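Local coordinates for bacterial Pleckstrin homology domain-containing protein (Shewanella loihica PV-4, PDB 3DCX) that is of unknown function but belongs to the bacterial pleckstrin-homology family, whose fold packs strands of antiparallel sheet with a C-terminal helix, at residues Lys65-Phe70 and Leu84-Ser89. Sequence-based numbering, arbitrary orientation.
Sequences KAITHF and LKLWIS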
loop_
_atom_site.group_PDB
_atom_site.type_symbol
_atom_site.label_atom_id
_atom_site.label_comp_id
_atom_site.label_asym_id
_atom_site.label_seq_id
_atom_site.Cartn_x
_atom_site.Cartn_y
_atom_site.Cartn_z
ATOM N N LYS A 65 5.313 7.463 -7.085
ATOM C CA LYS A 65 5.227 6.177 -6.366
ATOM C C LYS A 65 3.782 5.713 -6.129
ATOM O O LYS A 65 3.551 4.552 -5.826
ATOM C CB LYS A 65 6.046 6.218 -5.072
ATOM C CG LYS A 65 5.658 7.319 -4.112
ATOM C CD LYS A 65 6.848 7.889 -3.317
ATOM C CE LYS A 65 6.416 9.107 -2.451
ATOM N NZ LYS A 65 5.233 8.825 -1.585
ATOM N N ALA A 66 2.816 6.610 -6.322
ATOM C CA ALA A 66 1.379 6.277 -6.205
ATOM C C ALA A 66 0.800 5.744 -7.514
ATOM O O ALA A 66 -0.335 5.251 -7.552
ATOM C CB ALA A 66 0.599 7.512 -5.785
ATOM N N ILE A 67 1.542 5.898 -8.606
ATOM C CA ILE A 67 1.096 5.436 -9.917
ATOM C C ILE A 67 1.462 3.965 -9.993
ATOM O O ILE A 67 2.627 3.604 -10.193
ATOM C CB ILE A 67 1.747 6.214 -11.085
ATOM C CG1 ILE A 67 1.488 7.712 -10.980
ATOM C CG2 ILE A 67 1.207 5.736 -12.383
ATOM C CD1 ILE A 67 2.308 8.537 -11.947
ATOM N N THR A 68 0.476 3.108 -9.819
ATOM C CA THR A 68 0.721 1.672 -9.678
ATOM C C THR A 68 0.874 0.978 -11.034
ATOM O O THR A 68 1.518 -0.074 -11.163
ATOM C CB THR A 68 -0.421 1.032 -8.896
ATOM O OG1 THR A 68 -1.646 1.297 -9.582
ATOM C CG2 THR A 68 -0.499 1.637 -7.476
ATOM N N HIS A 69 0.251 1.558 -12.045
ATOM C CA HIS A 69 0.399 1.121 -13.422
ATOM C C HIS A 69 -0.186 2.191 -14.335
ATOM O O HIS A 69 -0.848 3.140 -13.879
ATOM C CB HIS A 69 -0.163 -0.301 -13.672
ATOM C CG HIS A 69 -1.618 -0.510 -13.358
ATOM N ND1 HIS A 69 -2.509 -1.009 -14.287
ATOM C CD2 HIS A 69 -2.320 -0.376 -12.208
ATOM C CE1 HIS A 69 -3.699 -1.121 -13.733
ATOM N NE2 HIS A 69 -3.611 -0.740 -12.474
ATOM N N PHE A 70 0.145 2.092 -15.612
ATOM C CA PHE A 70 -0.293 3.093 -16.564
ATOM C C PHE A 70 -0.334 2.517 -17.950
ATOM O O PHE A 70 0.278 1.499 -18.222
ATOM C CB PHE A 70 0.594 4.359 -16.489
ATOM C CG PHE A 70 2.067 4.110 -16.715
ATOM C CD1 PHE A 70 2.888 3.743 -15.670
ATOM C CD2 PHE A 70 2.616 4.240 -17.975
ATOM C CE1 PHE A 70 4.231 3.515 -15.877
ATOM C CE2 PHE A 70 3.959 4.008 -18.199
ATOM C CZ PHE A 70 4.781 3.667 -17.141
ATOM N N LEU A 84 -3.676 8.659 -22.283
ATOM C CA LEU A 84 -2.890 8.185 -21.139
ATOM C C LEU A 84 -3.854 7.845 -20.002
ATOM O O LEU A 84 -4.693 8.665 -19.635
ATOM C CB LEU A 84 -1.890 9.255 -20.678
ATOM C CG LEU A 84 -1.025 9.060 -19.416
ATOM C CD1 LEU A 84 0.044 7.998 -19.664
ATOM C CD2 LEU A 84 -0.372 10.372 -18.991
ATOM N N LYS A 85 -3.755 6.617 -19.492
ATOM C CA LYS A 85 -4.467 6.185 -18.306
ATOM C C LYS A 85 -3.439 6.005 -17.176
ATOM O O LYS A 85 -2.400 5.339 -17.356
ATOM C CB LYS A 85 -5.181 4.864 -18.553
ATOM C CG LYS A 85 -6.145 4.862 -19.743
ATOM C CD LYS A 85 -6.952 3.560 -19.758
ATOM C CE LYS A 85 -8.224 3.710 -20.575
ATOM N NZ LYS A 85 -8.793 2.378 -20.909
ATOM N N LEU A 86 -3.705 6.633 -16.035
ATOM C CA LEU A 86 -2.826 6.501 -14.845
ATOM C C LEU A 86 -3.656 5.917 -13.736
ATOM O O LEU A 86 -4.691 6.477 -13.389
ATOM C CB LEU A 86 -2.270 7.836 -14.381
ATOM C CG LEU A 86 -1.363 8.667 -15.305
ATOM C CD1 LEU A 86 -1.076 10.005 -14.625
ATOM C CD2 LEU A 86 -0.053 7.978 -15.658
ATOM N N TRP A 87 -3.232 4.775 -13.201
ATOM C CA TRP A 87 -3.928 4.213 -12.048
ATOM C C TRP A 87 -3.238 4.686 -10.809
ATOM O O TRP A 87 -2.035 4.546 -10.668
ATOM C CB TRP A 87 -3.953 2.714 -12.098
ATOM C CG TRP A 87 -4.974 2.179 -12.984
ATOM C CD1 TRP A 87 -6.255 1.770 -12.633
ATOM C CD2 TRP A 87 -4.855 1.957 -14.383
ATOM N NE1 TRP A 87 -6.908 1.300 -13.735
ATOM C CE2 TRP A 87 -6.075 1.389 -14.821
ATOM C CE3 TRP A 87 -3.831 2.158 -15.311
ATOM C CZ2 TRP A 87 -6.306 1.058 -16.139
ATOM C CZ3 TRP A 87 -4.051 1.810 -16.615
ATOM C CH2 TRP A 87 -5.287 1.258 -17.024
ATOM N N ILE A 88 -4.011 5.286 -9.924
ATOM C CA ILE A 88 -3.504 5.803 -8.673
ATOM C C ILE A 88 -3.933 4.867 -7.548
ATOM O O ILE A 88 -5.113 4.492 -7.436
ATOM C CB ILE A 88 -3.990 7.207 -8.434
ATOM C CG1 ILE A 88 -3.522 8.139 -9.568
ATOM C CG2 ILE A 88 -3.502 7.727 -7.053
ATOM C CD1 ILE A 88 -4.333 9.456 -9.615
ATOM N N SER A 89 -2.965 4.491 -6.723
ATOM C CA SER A 89 -3.204 3.614 -5.583
ATOM C C SER A 89 -4.449 4.028 -4.795
ATOM O O SER A 89 -4.550 5.177 -4.328
ATOM C CB SER A 89 -2.001 3.637 -4.656
ATOM O OG SER A 89 -2.255 2.789 -3.577
#
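Ala-66 starts the contact, at the end of a short 3-10 turn: its carbonyl O accepts the N-H of Ser-89 at 2.9 Å in a nearly straight bond (168° at the hydrogen). One step on, Ile-67 faces Ile-88 as an antiparallel non-hydrogen-bonded pair, and its CG2 branch leans along the sheet to meet Leu-86 CD2 at 4.2 Å. Thr-68, with a helix-like backbone, is the extra residue of a beta bulge: it and His-69 together sit opposite the single residue Trp-87. The Thr-68 N-H reaches Trp-87 O at 3.0 Å, and Thr-68 CG2 rests on Ser-89 CB.

His-69 O takes the Trp-87 N-H at 3.0 Å. The His-69 and Trp-87 side chains share a face of the sheet, and there the imidazole lies almost flat on the indole in an offset stack: the planes are 9° apart, and the His-69 ring centre is 4.0 Å from that of the Trp-87 five-membered ring. With chi1 at 59°, His-69 CG sits between the backbone N and carbonyl carbon, which swings the ring across its partner and leaves NE2 3.3 Å from Trp-87 CG. Gln-91 and His-60 of a second subunit hydrogen-bond to NE2 and ND1, respectively. Phe-70, back on the face of Ile-67, sets its CB against Leu-86 CD2 and sends its ring to Ile-112 of helix 105-116; its strand also pairs with one from that second subunit.

Strands 67-73 and 82-88 belong to the second, three-stranded antiparallel sheet of the PH-like fold, and this part of their hairpin has two unlike faces. Ile-67, Leu-86 and Ile-88 join Phe-70 on a hydrocarbon one; on the other, beside the bulge, an imidazole stacked on indole and hydrogen-bonded through both nitrogens faces the neighbouring subunit.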